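Local coordinates for aldehyde dehydrogenase family protein (Pseudomonas syringae pv. tomato, PDB 6X9L) that oxidises long-chain aliphatic aldehydes such as octanal, using NAD+ as the electron acceptor, at residues 65-70 / 146-151; 18-23 / 197-202; 274-279 / 308-313; 343-348 / 384-389; 95-100 / 109-114. The protein carries 1 engineered substitution. All blocks are in the same frame, centred on the assembly; numbering follows the deposited sequence.

Contact 1 (65-70 / 146-151); sequences AAFAGW and REPIGV
Where the long strand 143-155 passes from the protruding dimerisation hairpin into the mixed sheet of the NAD-binding domain, Pro148 and Gly150 receive the ring of Phe67 from helix 53-71. The CB of Phe67 is directed at the strand. Its CG stands anti to the backbone N (chi1 170°), which carries the ring away from the helix and brings the CE1 and CZ corner to the other chain segment. Gly150 lies over one face of the ring, and its CA sits 4.0 Å from the ring centroid and 29° off the normal, a CH-pi contact. The nearest ring atom to it is Phe67 CE1, at 3.5 Å from Gly150 CA. Pro148 approaches differently, at the rim and close to the ring plane, with its CB 3.9 Å from Phe67 CE1. Pro148 CG, 4.0 Å from Phe67 CZ, rises out of the ring plane on the side opposite Gly150 CA. One aromatic ring is thus held by two unlike surfaces, a bare glycine backbone over a face and a pyrrolidine at an edge, without any hydrogen bond between the segments.

The positive phi of Gly150 (132°) marks an interruption of regular strand geometry. Around it the backbone bonding of the strand changes partners: Glu147 pairs with Glu478, whereas Gly150 pairs with Thr178. The second subunit closes in here too, since Arg439 of that subunit packs on Phe67 and donates NH2 to Pro148 O. The arrangement is that of a helix docked beside the strand linking the oligomerisation hairpin to the Rossmann-like sheet, as in other aldehyde dehydrogenases.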
# COMPACT_ATOMS: atom_id res chain seq x y z
N ALA A 65 1.12 -24.36 -3.67
CA ALA A 65 1.31 -25.66 -3.02
C ALA A 65 2.46 -25.67 -2.01
O ALA A 65 2.38 -26.37 -1.00
CB ALA A 65 1.52 -26.74 -4.08
N ALA A 66 3.53 -24.91 -2.25
CA ALA A 66 4.68 -24.88 -1.36
C ALA A 66 4.53 -23.94 -0.18
O ALA A 66 5.40 -23.94 0.70
CB ALA A 66 5.94 -24.46 -2.12
N PHE A 67 3.46 -23.14 -0.13
CA PHE A 67 3.40 -22.04 0.84
C PHE A 67 3.20 -22.53 2.26
O PHE A 67 3.82 -22.01 3.20
CB PHE A 67 2.29 -21.07 0.44
CG PHE A 67 1.98 -20.04 1.50
CD1 PHE A 67 2.89 -19.05 1.80
CD2 PHE A 67 0.77 -20.06 2.17
CE1 PHE A 67 2.61 -18.09 2.77
CE2 PHE A 67 0.49 -19.11 3.14
CZ PHE A 67 1.41 -18.12 3.44
N ALA A 68 2.34 -23.54 2.46
CA ALA A 68 2.10 -24.06 3.81
C ALA A 68 3.37 -24.61 4.44
O ALA A 68 3.71 -24.28 5.59
CB ALA A 68 1.01 -25.13 3.77
N GLY A 69 4.09 -25.47 3.71
CA GLY A 69 5.32 -26.04 4.24
C GLY A 69 6.34 -24.97 4.59
O GLY A 69 6.93 -24.99 5.67
N TRP A 70 6.56 -24.02 3.69
CA TRP A 70 7.59 -23.01 3.89
C TRP A 70 7.22 -22.03 5.00
O TRP A 70 8.04 -21.73 5.87
CB TRP A 70 7.83 -22.27 2.58
CG TRP A 70 8.94 -21.30 2.68
CD1 TRP A 70 8.87 -19.95 2.51
CD2 TRP A 70 10.29 -21.61 3.02
NE1 TRP A 70 10.11 -19.40 2.69
CE2 TRP A 70 11.01 -20.39 3.00
CE3 TRP A 70 10.98 -22.79 3.30
CZ2 TRP A 70 12.37 -20.32 3.28
CZ3 TRP A 70 12.32 -22.72 3.58
CH2 TRP A 70 13.01 -21.51 3.57
N ARG A 146 2.53 -11.21 13.06
CA ARG A 146 2.93 -10.84 11.71
C ARG A 146 3.11 -12.12 10.90
O ARG A 146 3.88 -13.00 11.30
CB ARG A 146 4.21 -10.00 11.75
CG ARG A 146 4.00 -8.65 12.41
CD ARG A 146 3.17 -7.77 11.51
NE ARG A 146 3.86 -6.52 11.23
CZ ARG A 146 3.80 -5.85 10.09
NH1 ARG A 146 3.06 -6.29 9.07
NH2 ARG A 146 4.49 -4.72 9.96
N GLU A 147 2.38 -12.23 9.79
CA GLU A 147 2.35 -13.45 9.00
C GLU A 147 2.69 -13.15 7.55
O GLU A 147 2.43 -12.04 7.07
CB GLU A 147 0.97 -14.12 9.05
CG GLU A 147 0.48 -14.43 10.43
CD GLU A 147 -0.94 -14.95 10.45
OE1 GLU A 147 -1.41 -15.31 11.56
OE2 GLU A 147 -1.59 -14.99 9.37
N PRO A 148 3.27 -14.11 6.84
CA PRO A 148 3.51 -13.92 5.40
C PRO A 148 2.20 -13.69 4.68
O PRO A 148 1.19 -14.30 5.00
CB PRO A 148 4.18 -15.23 4.97
CG PRO A 148 3.81 -16.19 6.02
CD PRO A 148 3.77 -15.41 7.29
N ILE A 149 2.22 -12.80 3.70
CA ILE A 149 0.98 -12.50 3.00
C ILE A 149 0.63 -13.60 1.99
O ILE A 149 -0.55 -13.74 1.63
CB ILE A 149 1.07 -11.11 2.34
CG1 ILE A 149 -0.28 -10.70 1.76
CG2 ILE A 149 2.19 -11.07 1.29
CD1 ILE A 149 -0.36 -9.22 1.47
N GLY A 150 1.60 -14.39 1.54
CA GLY A 150 1.32 -15.55 0.72
C GLY A 150 2.15 -15.71 -0.54
O GLY A 150 3.38 -15.69 -0.49
N VAL A 151 1.47 -15.90 -1.67
CA VAL A 151 2.13 -16.01 -2.96
C VAL A 151 2.35 -14.60 -3.52
O VAL A 151 1.42 -13.78 -3.55
CB VAL A 151 1.31 -16.88 -3.93
CG1 VAL A 151 1.92 -16.86 -5.31
CG2 VAL A 151 1.18 -18.30 -3.41

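Contact 2 (18-23 / 197-202); sequences KFYIDG and LVHDAG
Tyr20, on the first strand of the two-stranded antiparallel sheet near the N-terminus, reaches out to His199 in the last turn of helix 188-201. Along that helix, Leu197 faces Ile85, Leu88 and Ile89 of helix 75-91. Val198 turns to Phe208, a residue that also touches Tyr20, so Phe208 lies against both Val198 and Tyr20.

His199 makes the direct contact. Its ND1 and Tyr20 OH form a hydrogen bond of 2.8 Å in which either may be the donor. The hydroxyl comes in at the edge of the imidazole, near its plane, and ND1 in turn lies near the plane of the phenol. The two rings form an oblique pair, inclined at 72° with centroids 5.8 Å apart. With CG anti to the backbone N (chi1 177°), the imidazole reaches out from the helix and turns ND1 to the hydroxyl, and His199 CE1 comes 3.5 Å from Gly23 O. Asp200 forms a salt bridge with Arg92, and Gly202 ends the helix in a Schellman motif, its N bonding to His199 O at 3.1 Å.

The Tyr20 ring also meets Trp25 edge-to-face. The hydroxyl of a buried tyrosine therefore finds its partner on a histidine at the surface, and the bond at ND1 would limit rotation of the imidazole while tying the N-terminal hairpin to the end of helix 188-201.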
# COMPACT_ATOMS: atom_id res chain seq x y z
N LYS A 18 14.18 -22.90 -20.59
CA LYS A 18 13.32 -23.54 -19.62
C LYS A 18 12.92 -22.51 -18.56
O LYS A 18 13.46 -21.40 -18.51
CB LYS A 18 14.01 -24.75 -18.98
CG LYS A 18 14.56 -25.71 -20.00
CD LYS A 18 14.18 -27.14 -19.68
CE LYS A 18 14.26 -28.03 -20.91
NZ LYS A 18 15.30 -29.07 -20.71
N PHE A 19 11.94 -22.89 -17.74
CA PHE A 19 11.54 -22.11 -16.58
C PHE A 19 11.86 -22.91 -15.32
O PHE A 19 11.90 -24.14 -15.36
CB PHE A 19 10.04 -21.76 -16.64
CG PHE A 19 9.64 -20.93 -17.84
CD1 PHE A 19 10.52 -20.00 -18.38
CD2 PHE A 19 8.41 -21.11 -18.46
CE1 PHE A 19 10.15 -19.24 -19.51
CE2 PHE A 19 8.04 -20.36 -19.57
CZ PHE A 19 8.91 -19.43 -20.10
N TYR A 20 12.10 -22.21 -14.21
CA TYR A 20 12.32 -22.88 -12.93
C TYR A 20 11.02 -22.85 -12.13
O TYR A 20 10.65 -21.84 -11.53
CB TYR A 20 13.47 -22.25 -12.15
CG TYR A 20 13.83 -23.09 -10.93
CD1 TYR A 20 14.64 -24.21 -11.06
CD2 TYR A 20 13.36 -22.78 -9.67
CE1 TYR A 20 14.97 -25.00 -9.95
CE2 TYR A 20 13.68 -23.55 -8.56
CZ TYR A 20 14.50 -24.66 -8.71
OH TYR A 20 14.83 -25.42 -7.60
N ILE A 21 10.34 -24.00 -12.12
CA ILE A 21 9.03 -24.14 -11.52
C ILE A 21 9.05 -25.38 -10.63
O ILE A 21 9.35 -26.48 -11.11
CB ILE A 21 7.93 -24.25 -12.59
CG1 ILE A 21 7.90 -22.97 -13.41
CG2 ILE A 21 6.56 -24.53 -11.96
CD1 ILE A 21 6.78 -22.90 -14.38
N ASP A 22 8.77 -25.20 -9.34
CA ASP A 22 8.51 -26.30 -8.42
C ASP A 22 9.74 -27.19 -8.23
O ASP A 22 9.64 -28.40 -8.09
CB ASP A 22 7.32 -27.13 -8.90
CG ASP A 22 6.80 -28.07 -7.84
OD1 ASP A 22 6.99 -27.80 -6.64
OD2 ASP A 22 6.19 -29.09 -8.22
N GLY A 23 10.93 -26.57 -8.24
CA GLY A 23 12.16 -27.26 -7.94
C GLY A 23 12.88 -27.85 -9.14
O GLY A 23 13.92 -28.49 -8.96
N LEU A 197 21.20 -21.06 -8.39
CA LEU A 197 21.87 -20.83 -7.11
C LEU A 197 20.96 -21.13 -5.93
O LEU A 197 21.39 -21.77 -4.96
CB LEU A 197 22.37 -19.38 -7.05
CG LEU A 197 23.22 -18.96 -5.85
CD1 LEU A 197 24.32 -18.00 -6.29
CD2 LEU A 197 22.36 -18.33 -4.78
N VAL A 198 19.71 -20.65 -5.96
CA VAL A 198 18.79 -21.00 -4.87
C VAL A 198 18.49 -22.49 -4.89
O VAL A 198 18.31 -23.11 -3.84
CB VAL A 198 17.49 -20.15 -4.87
CG1 VAL A 198 17.79 -18.63 -5.01
CG2 VAL A 198 16.52 -20.63 -5.93
N HIS A 199 18.44 -23.11 -6.07
CA HIS A 199 18.28 -24.56 -6.13
C HIS A 199 19.41 -25.26 -5.38
O HIS A 199 19.16 -26.09 -4.49
CB HIS A 199 18.25 -25.03 -7.58
CG HIS A 199 18.15 -26.52 -7.70
ND1 HIS A 199 16.99 -27.21 -7.45
CD2 HIS A 199 19.08 -27.45 -8.03
CE1 HIS A 199 17.20 -28.51 -7.62
NE2 HIS A 199 18.46 -28.68 -7.97
N ASP A 200 20.66 -24.93 -5.73
CA ASP A 200 21.82 -25.53 -5.08
C ASP A 200 21.89 -25.19 -3.60
O ASP A 200 22.40 -25.98 -2.80
CB ASP A 200 23.08 -25.07 -5.81
CG ASP A 200 23.19 -25.65 -7.21
OD1 ASP A 200 22.52 -26.66 -7.51
OD2 ASP A 200 23.97 -25.10 -8.03
N ALA A 201 21.36 -24.03 -3.20
CA ALA A 201 21.39 -23.62 -1.80
C ALA A 201 20.43 -24.42 -0.93
O ALA A 201 20.55 -24.36 0.30
CB ALA A 201 21.09 -22.12 -1.69
N GLY A 202 19.47 -25.13 -1.51
CA GLY A 202 18.55 -25.96 -0.76
C GLY A 202 17.15 -25.41 -0.54
O GLY A 202 16.51 -25.79 0.45

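Contact 3 (274-279 / 308-313); sequences NAVPPG and EALAAQ
A 3.0 Å bond from Ala312 N to Glu308 O holds the helical turn that offers Leu310 and Ala311 to Val276, and a weak bond from Ala311 N adds to it at the same oxygen. Between the two helices no hydrogen bond forms; the meeting is wholly apolar. Val276 sends its two methyls to different targets. CG1, anti to the backbone N (chi1 171°), lies 3.7 Å from Leu310 CB and 4.3 Å from Ala311 CB, bridging two successive residues. CG2 branches off toward the tip of the leucine and comes 4.2 Å from Leu310 CD1. The valine and leucine side chains cross at about a right angle, and Leu310 is touched at both CB and CD1.

Both helices belong to the alpha/beta catalytic domain of the aldehyde dehydrogenase fold. Helix 272-284 connects the neighbouring parallel strands 263-266 and 296-300 in a beta-alpha-beta crossover, and helix 304-316 follows directly after the second strand.

Helix 272-284 is kinked just beyond the contact, where the nitrogens of Pro277 and Pro278 have no hydrogen to give to the preceding turn. Pro277 itself rests on Thr314, one turn further along helix 304-316, and Val307 flanks Val276 from the other direction along that helix. The carboxylate of Glu308 is engaged elsewhere, in a salt bridge to Lys355 and a hydrogen bond to Ser379.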
# COMPACT_ATOMS: atom_id res chain seq x y z
N ASN A 274 35.67 20.09 -4.53
CA ASN A 274 35.63 18.68 -4.10
C ASN A 274 34.22 18.10 -4.16
O ASN A 274 34.12 16.91 -4.00
CB ASN A 274 36.17 18.49 -2.70
CG ASN A 274 37.67 18.63 -2.66
OD1 ASN A 274 38.27 18.65 -1.60
ND2 ASN A 274 38.28 18.72 -3.82
N ALA A 275 33.18 18.90 -4.36
CA ALA A 275 31.83 18.31 -4.35
C ALA A 275 31.24 18.14 -5.74
O ALA A 275 30.40 17.30 -5.89
CB ALA A 275 30.92 19.11 -3.45
N VAL A 276 31.64 18.94 -6.72
CA VAL A 276 31.05 18.79 -8.07
C VAL A 276 31.46 17.47 -8.72
O VAL A 276 30.62 16.83 -9.30
CB VAL A 276 31.36 19.99 -8.97
CG1 VAL A 276 30.93 19.72 -10.39
CG2 VAL A 276 30.70 21.24 -8.47
N PRO A 277 32.72 17.02 -8.63
CA PRO A 277 33.11 15.78 -9.26
C PRO A 277 32.37 14.56 -8.71
O PRO A 277 31.95 13.79 -9.48
CB PRO A 277 34.60 15.69 -8.92
CG PRO A 277 35.00 17.11 -8.78
CD PRO A 277 33.83 17.75 -8.08
N PRO A 278 32.20 14.38 -7.40
CA PRO A 278 31.48 13.24 -6.88
C PRO A 278 30.03 13.25 -7.33
O PRO A 278 29.52 12.23 -7.55
CB PRO A 278 31.64 13.38 -5.36
CG PRO A 278 32.89 14.16 -5.24
CD PRO A 278 32.77 15.17 -6.35
N GLY A 279 29.41 14.42 -7.39
CA GLY A 279 28.05 14.50 -7.90
C GLY A 279 27.94 14.03 -9.34
O GLY A 279 27.02 13.27 -9.68
N GLU A 308 30.12 24.31 -13.88
CA GLU A 308 30.16 23.90 -15.28
C GLU A 308 31.55 23.38 -15.65
O GLU A 308 31.70 22.23 -16.08
CB GLU A 308 29.75 25.05 -16.19
CG GLU A 308 28.26 25.28 -16.31
CD GLU A 308 27.94 26.47 -17.20
OE1 GLU A 308 28.89 27.09 -17.72
OE2 GLU A 308 26.75 26.78 -17.39
N ALA A 309 32.58 24.22 -15.46
CA ALA A 309 33.95 23.81 -15.76
C ALA A 309 34.32 22.53 -15.03
O ALA A 309 34.94 21.63 -15.60
CB ALA A 309 34.92 24.93 -15.39
N LEU A 310 33.95 22.43 -13.75
CA LEU A 310 34.29 21.25 -12.97
C LEU A 310 33.58 20.01 -13.48
O LEU A 310 34.10 18.89 -13.36
CB LEU A 310 33.96 21.49 -11.50
CG LEU A 310 34.90 22.46 -10.82
CD1 LEU A 310 34.17 23.22 -9.70
CD2 LEU A 310 36.08 21.68 -10.28
N ALA A 311 32.38 20.18 -14.04
CA ALA A 311 31.60 19.04 -14.52
C ALA A 311 32.13 18.52 -15.85
O ALA A 311 32.29 17.31 -16.05
CB ALA A 311 30.12 19.41 -14.63
N ALA A 312 32.41 19.44 -16.79
CA ALA A 312 33.08 19.06 -18.02
C ALA A 312 34.39 18.36 -17.72
O ALA A 312 34.72 17.34 -18.34
CB ALA A 312 33.33 20.30 -18.87
N GLN A 313 35.13 18.88 -16.75
CA GLN A 313 36.42 18.33 -16.38
C GLN A 313 36.30 16.88 -15.92
O GLN A 313 37.03 16.00 -16.40
CB GLN A 313 37.02 19.19 -15.29
CG GLN A 313 38.50 19.27 -15.29
CD GLN A 313 38.99 20.15 -14.17
OE1 GLN A 313 38.42 21.22 -13.91
NE2 GLN A 313 40.02 19.70 -13.48

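Contact 4 (343-348 / 384-389); sequences QAMINA and SMRIAR
Met345 and Arg386 cross at about a right angle where helix 336-351 meets the short helix 386-389, at the periphery of the mixed sheet of the catalytic domain. The short helix sits in the connection between the parallel strands 376-379 and 396-402. The CB of Met345 is not aimed at the short helix, but bends at chi2 (-40°) and chi3 (-77°) bring its thioether round to the arginine. Its CE methyl then lies over one face of the guanidinium, 4.0 Å from Arg386 CZ. SD lies beside the outer nitrogen, Arg386 NH2, and the pair is a close contact and not a hydrogen bond.

Arg386 arrives from the other direction, bent at chi3, and its second outer nitrogen, NH1, rests 3.7 Å from Ala348 CB, one turn on from the methionine. The guanidinium thus has the Met345 methyl over one face and Ala348 beside NH1, while its charge is met by Glu390, which forms a salt bridge with NE. Next along the short helix, Ile387 brings CG2 to 3.3 Å from Met345 O, and its side chain goes on to touch Phe378 and Cys398.

Glu352, just past helix 336-351, fastens the two elements more directly: its carboxylate oxygens accept from the backbone N of Arg386 and of Ile387, at the start of the short helix. Glu391, an NAD-binding residue, has its side chain about 8 Å from that of Met345. At the N-cap of the short helix, Met385 O accepts from both Ala388 N, at 3.0 Å, and Arg389 N, at 3.1 Å.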
# COMPACT_ATOMS: atom_id res chain seq x y z
N GLN A 343 19.30 9.08 -26.56
CA GLN A 343 19.66 9.91 -27.70
C GLN A 343 18.57 10.92 -28.02
O GLN A 343 18.85 12.08 -28.36
CB GLN A 343 19.93 9.01 -28.90
CG GLN A 343 21.26 9.27 -29.58
CD GLN A 343 22.45 9.13 -28.68
OE1 GLN A 343 23.46 9.78 -28.89
NE2 GLN A 343 22.35 8.27 -27.68
N ALA A 344 17.30 10.52 -27.90
CA ALA A 344 16.22 11.46 -28.16
C ALA A 344 16.16 12.54 -27.09
O ALA A 344 15.88 13.71 -27.40
CB ALA A 344 14.89 10.72 -28.24
N MET A 345 16.43 12.18 -25.84
CA MET A 345 16.42 13.15 -24.76
C MET A 345 17.54 14.17 -24.92
O MET A 345 17.34 15.36 -24.62
CB MET A 345 16.52 12.44 -23.41
CG MET A 345 15.25 11.70 -22.99
SD MET A 345 13.76 12.63 -23.41
CE MET A 345 13.68 13.89 -22.14
N ILE A 346 18.72 13.72 -25.35
CA ILE A 346 19.82 14.65 -25.60
C ILE A 346 19.43 15.64 -26.68
O ILE A 346 19.57 16.86 -26.52
CB ILE A 346 21.10 13.89 -25.97
CG1 ILE A 346 21.53 12.96 -24.85
CG2 ILE A 346 22.21 14.84 -26.24
CD1 ILE A 346 22.68 12.06 -25.27
N ASN A 347 18.94 15.13 -27.81
CA ASN A 347 18.52 16.02 -28.89
C ASN A 347 17.40 16.96 -28.44
O ASN A 347 17.35 18.12 -28.87
CB ASN A 347 18.10 15.19 -30.10
CG ASN A 347 19.29 14.51 -30.78
OD1 ASN A 347 20.32 15.13 -31.06
ND2 ASN A 347 19.15 13.22 -31.04
N ALA A 348 16.50 16.50 -27.57
CA ALA A 348 15.45 17.39 -27.07
C ALA A 348 16.04 18.54 -26.28
O ALA A 348 15.60 19.69 -26.41
CB ALA A 348 14.45 16.60 -26.22
N SER A 384 11.30 23.95 -16.26
CA SER A 384 10.27 23.62 -17.25
C SER A 384 10.85 22.82 -18.42
O SER A 384 10.07 22.39 -19.24
CB SER A 384 9.68 24.86 -17.77
OG SER A 384 10.66 25.61 -18.44
N MET A 385 12.17 22.67 -18.55
CA MET A 385 12.62 21.95 -19.73
C MET A 385 12.29 20.46 -19.63
O MET A 385 12.18 19.89 -18.53
CB MET A 385 14.12 22.16 -19.93
CG MET A 385 14.49 23.59 -20.18
SD MET A 385 16.22 23.76 -20.66
CE MET A 385 16.26 25.50 -21.12
N ARG A 386 12.12 19.83 -20.80
CA ARG A 386 11.90 18.39 -20.85
C ARG A 386 13.01 17.63 -20.15
O ARG A 386 12.76 16.73 -19.34
CB ARG A 386 11.78 17.93 -22.30
CG ARG A 386 10.39 18.08 -22.90
CD ARG A 386 10.23 17.22 -24.14
NE ARG A 386 10.36 15.80 -23.82
CZ ARG A 386 10.74 14.88 -24.71
NH1 ARG A 386 11.02 15.23 -25.95
NH2 ARG A 386 10.84 13.60 -24.35
N ILE A 387 14.27 17.97 -20.45
CA ILE A 387 15.38 17.26 -19.82
C ILE A 387 15.42 17.46 -18.31
O ILE A 387 16.09 16.69 -17.61
CB ILE A 387 16.70 17.68 -20.47
CG1 ILE A 387 16.88 19.20 -20.40
CG2 ILE A 387 16.77 17.21 -21.92
CD1 ILE A 387 18.29 19.64 -20.74
N ALA A 388 14.73 18.47 -17.76
CA ALA A 388 14.69 18.66 -16.32
C ALA A 388 13.54 17.91 -15.66
O ALA A 388 13.66 17.49 -14.50
CB ALA A 388 14.59 20.15 -15.97
N ARG A 389 12.42 17.73 -16.37
CA ARG A 389 11.25 17.09 -15.79
C ARG A 389 11.23 15.58 -15.96
O ARG A 389 10.64 14.89 -15.13
CB ARG A 389 9.97 17.66 -16.42
CG ARG A 389 9.58 19.03 -15.92
CD ARG A 389 8.54 19.67 -16.81
NE ARG A 389 7.88 20.77 -16.11
CZ ARG A 389 6.86 21.46 -16.61
NH1 ARG A 389 6.38 21.15 -17.80
NH2 ARG A 389 6.31 22.45 -15.91

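Contact 5 (95-100 / 109-114); sequences ELAQAI and SSARAM
Arg112 reaches from helix 108-115 across to helix 93-104, its aliphatic stem passing Ala97 and its tip ending beside Gln98. From CB the chain leaves anti to the carbonyl carbon (chi1 -64°), and it remains extended as far as NE. CG is the atom that touches, 3.8 Å from Ala97 CB. Beyond CD, NE enters a salt bridge with Glu94, one turn before Gln98. At the tip, NH1 forms a second salt bridge, to Glu326, while NH2 lies 3.6 Å from Gln98 NE2. Those two nitrogens are neighbours and not partners, and the amide and guanidinium planes are turned 65° apart. Gln98 NE2 instead donates to the second oxygen of Glu94, and its OE1 accepts from Ser8 N.

Under this polar layer the helices come close through alanine. Ala97 CB and Ala111 CB are 3.7 Å apart, and Ala111 CB also lies 3.5 Å from Ala97 O. Such small residues let the axes of the two segments approach to 8.5 Å at an angle of 136°, as two consecutive helices joined by a short turn and crossing well away from antiparallel. Met114, later in helix 108-115, touches Arg285, which lines the octanal pocket.

The chemistry suggests that Glu94, sharing its two oxygens between Arg112 and Gln98, draws these donors together over the alanines; two carboxylates, Glu94 and Glu326, probably share the one charge of Arg112 and hold its guanidinium in place.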
# COMPACT_ATOMS: atom_id res chain seq x y z
N GLU A 95 31.27 -15.56 -11.68
CA GLU A 95 30.36 -16.05 -12.70
C GLU A 95 29.18 -15.11 -12.85
O GLU A 95 28.72 -14.83 -13.97
CB GLU A 95 29.90 -17.47 -12.36
CG GLU A 95 31.01 -18.53 -12.32
CD GLU A 95 32.07 -18.28 -11.24
OE1 GLU A 95 31.72 -17.80 -10.14
OE2 GLU A 95 33.27 -18.55 -11.49
N LEU A 96 28.68 -14.59 -11.73
CA LEU A 96 27.54 -13.68 -11.76
C LEU A 96 27.92 -12.32 -12.35
O LEU A 96 27.14 -11.73 -13.11
CB LEU A 96 26.97 -13.54 -10.35
CG LEU A 96 26.26 -14.74 -9.71
CD1 LEU A 96 26.15 -14.50 -8.21
CD2 LEU A 96 24.89 -14.95 -10.31
N ALA A 97 29.11 -11.81 -12.02
CA ALA A 97 29.52 -10.52 -12.60
C ALA A 97 29.69 -10.62 -14.11
O ALA A 97 29.40 -9.66 -14.83
CB ALA A 97 30.82 -10.03 -11.95
N GLN A 98 30.14 -11.77 -14.60
CA GLN A 98 30.33 -11.90 -16.05
C GLN A 98 28.99 -11.96 -16.80
O GLN A 98 28.88 -11.43 -17.91
CB GLN A 98 31.19 -13.12 -16.34
CG GLN A 98 32.61 -12.98 -15.79
CD GLN A 98 33.56 -12.28 -16.75
OE1 GLN A 98 33.26 -12.12 -17.93
NE2 GLN A 98 34.71 -11.86 -16.23
N ALA A 99 27.97 -12.58 -16.21
CA ALA A 99 26.67 -12.66 -16.87
C ALA A 99 25.95 -11.29 -16.88
O ALA A 99 25.36 -10.90 -17.89
CB ALA A 99 25.81 -13.75 -16.21
N ILE A 100 26.02 -10.55 -15.76
CA ILE A 100 25.47 -9.19 -15.73
C ILE A 100 26.11 -8.32 -16.81
O ILE A 100 25.43 -7.69 -17.62
CB ILE A 100 25.66 -8.58 -14.33
CG1 ILE A 100 24.84 -9.35 -13.28
CG2 ILE A 100 25.42 -7.05 -14.38
CD1 ILE A 100 25.32 -9.16 -11.82
N SER A 109 34.46 -4.26 -14.11
CA SER A 109 34.91 -3.72 -12.83
C SER A 109 33.73 -3.34 -11.96
O SER A 109 33.72 -3.62 -10.75
CB SER A 109 35.79 -2.50 -13.09
OG SER A 109 37.07 -2.70 -12.55
N SER A 110 32.74 -2.67 -12.54
CA SER A 110 31.51 -2.31 -11.85
C SER A 110 30.72 -3.53 -11.41
O SER A 110 30.03 -3.49 -10.39
CB SER A 110 30.64 -1.46 -12.77
OG SER A 110 30.43 -0.20 -12.20
N ALA A 111 30.75 -4.60 -12.21
CA ALA A 111 29.93 -5.76 -11.88
C ALA A 111 30.50 -6.51 -10.68
O ALA A 111 29.74 -7.00 -9.84
CB ALA A 111 29.81 -6.68 -13.09
N ARG A 112 31.83 -6.54 -10.56
CA ARG A 112 32.47 -7.21 -9.43
C ARG A 112 32.35 -6.39 -8.16
O ARG A 112 32.11 -6.94 -7.07
CB ARG A 112 33.93 -7.47 -9.76
CG ARG A 112 34.16 -8.43 -10.92
CD ARG A 112 35.60 -8.38 -11.38
NE ARG A 112 35.93 -9.48 -12.29
CZ ARG A 112 36.86 -9.40 -13.24
NH1 ARG A 112 37.53 -8.27 -13.42
NH2 ARG A 112 37.11 -10.43 -14.03
N ALA A 113 32.52 -5.07 -8.26
CA ALA A 113 32.63 -4.24 -7.07
C ALA A 113 31.28 -3.91 -6.45
O ALA A 113 31.21 -3.68 -5.23
CB ALA A 113 33.36 -2.94 -7.39
N MET A 114 30.21 -3.91 -7.25
CA MET A 114 28.96 -3.37 -6.74
C MET A 114 27.73 -4.14 -7.19
O MET A 114 26.88 -4.50 -6.37
CB MET A 114 28.84 -1.91 -7.14
CG MET A 114 29.42 -0.98 -6.11
SD MET A 114 29.03 0.71 -6.55
CE MET A 114 29.66 0.73 -8.23

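Overall arrangement
Along the chain, contact 5 is nested inside the loop closed by contact 1, which is itself nested inside that of contact 2; contacts 3 and 4 follow in series. Contacts 1 and 2, with centres 18 Å apart, lie in the NAD-binding domain, and helix 53-71, used by contact 1, also packs on the strand of contact 2. Contacts 3 and 4, 21 Å apart, pack helices 304-316 and 336-351, consecutive in the chain, within the catalytic domain. Their centres lie across the chain's centre from that of contact 1, at 50 and 45 Å respectively. Contact 5 lies nearest the chain's centre, the Ala111 side chain about 13 Å from bound octanal.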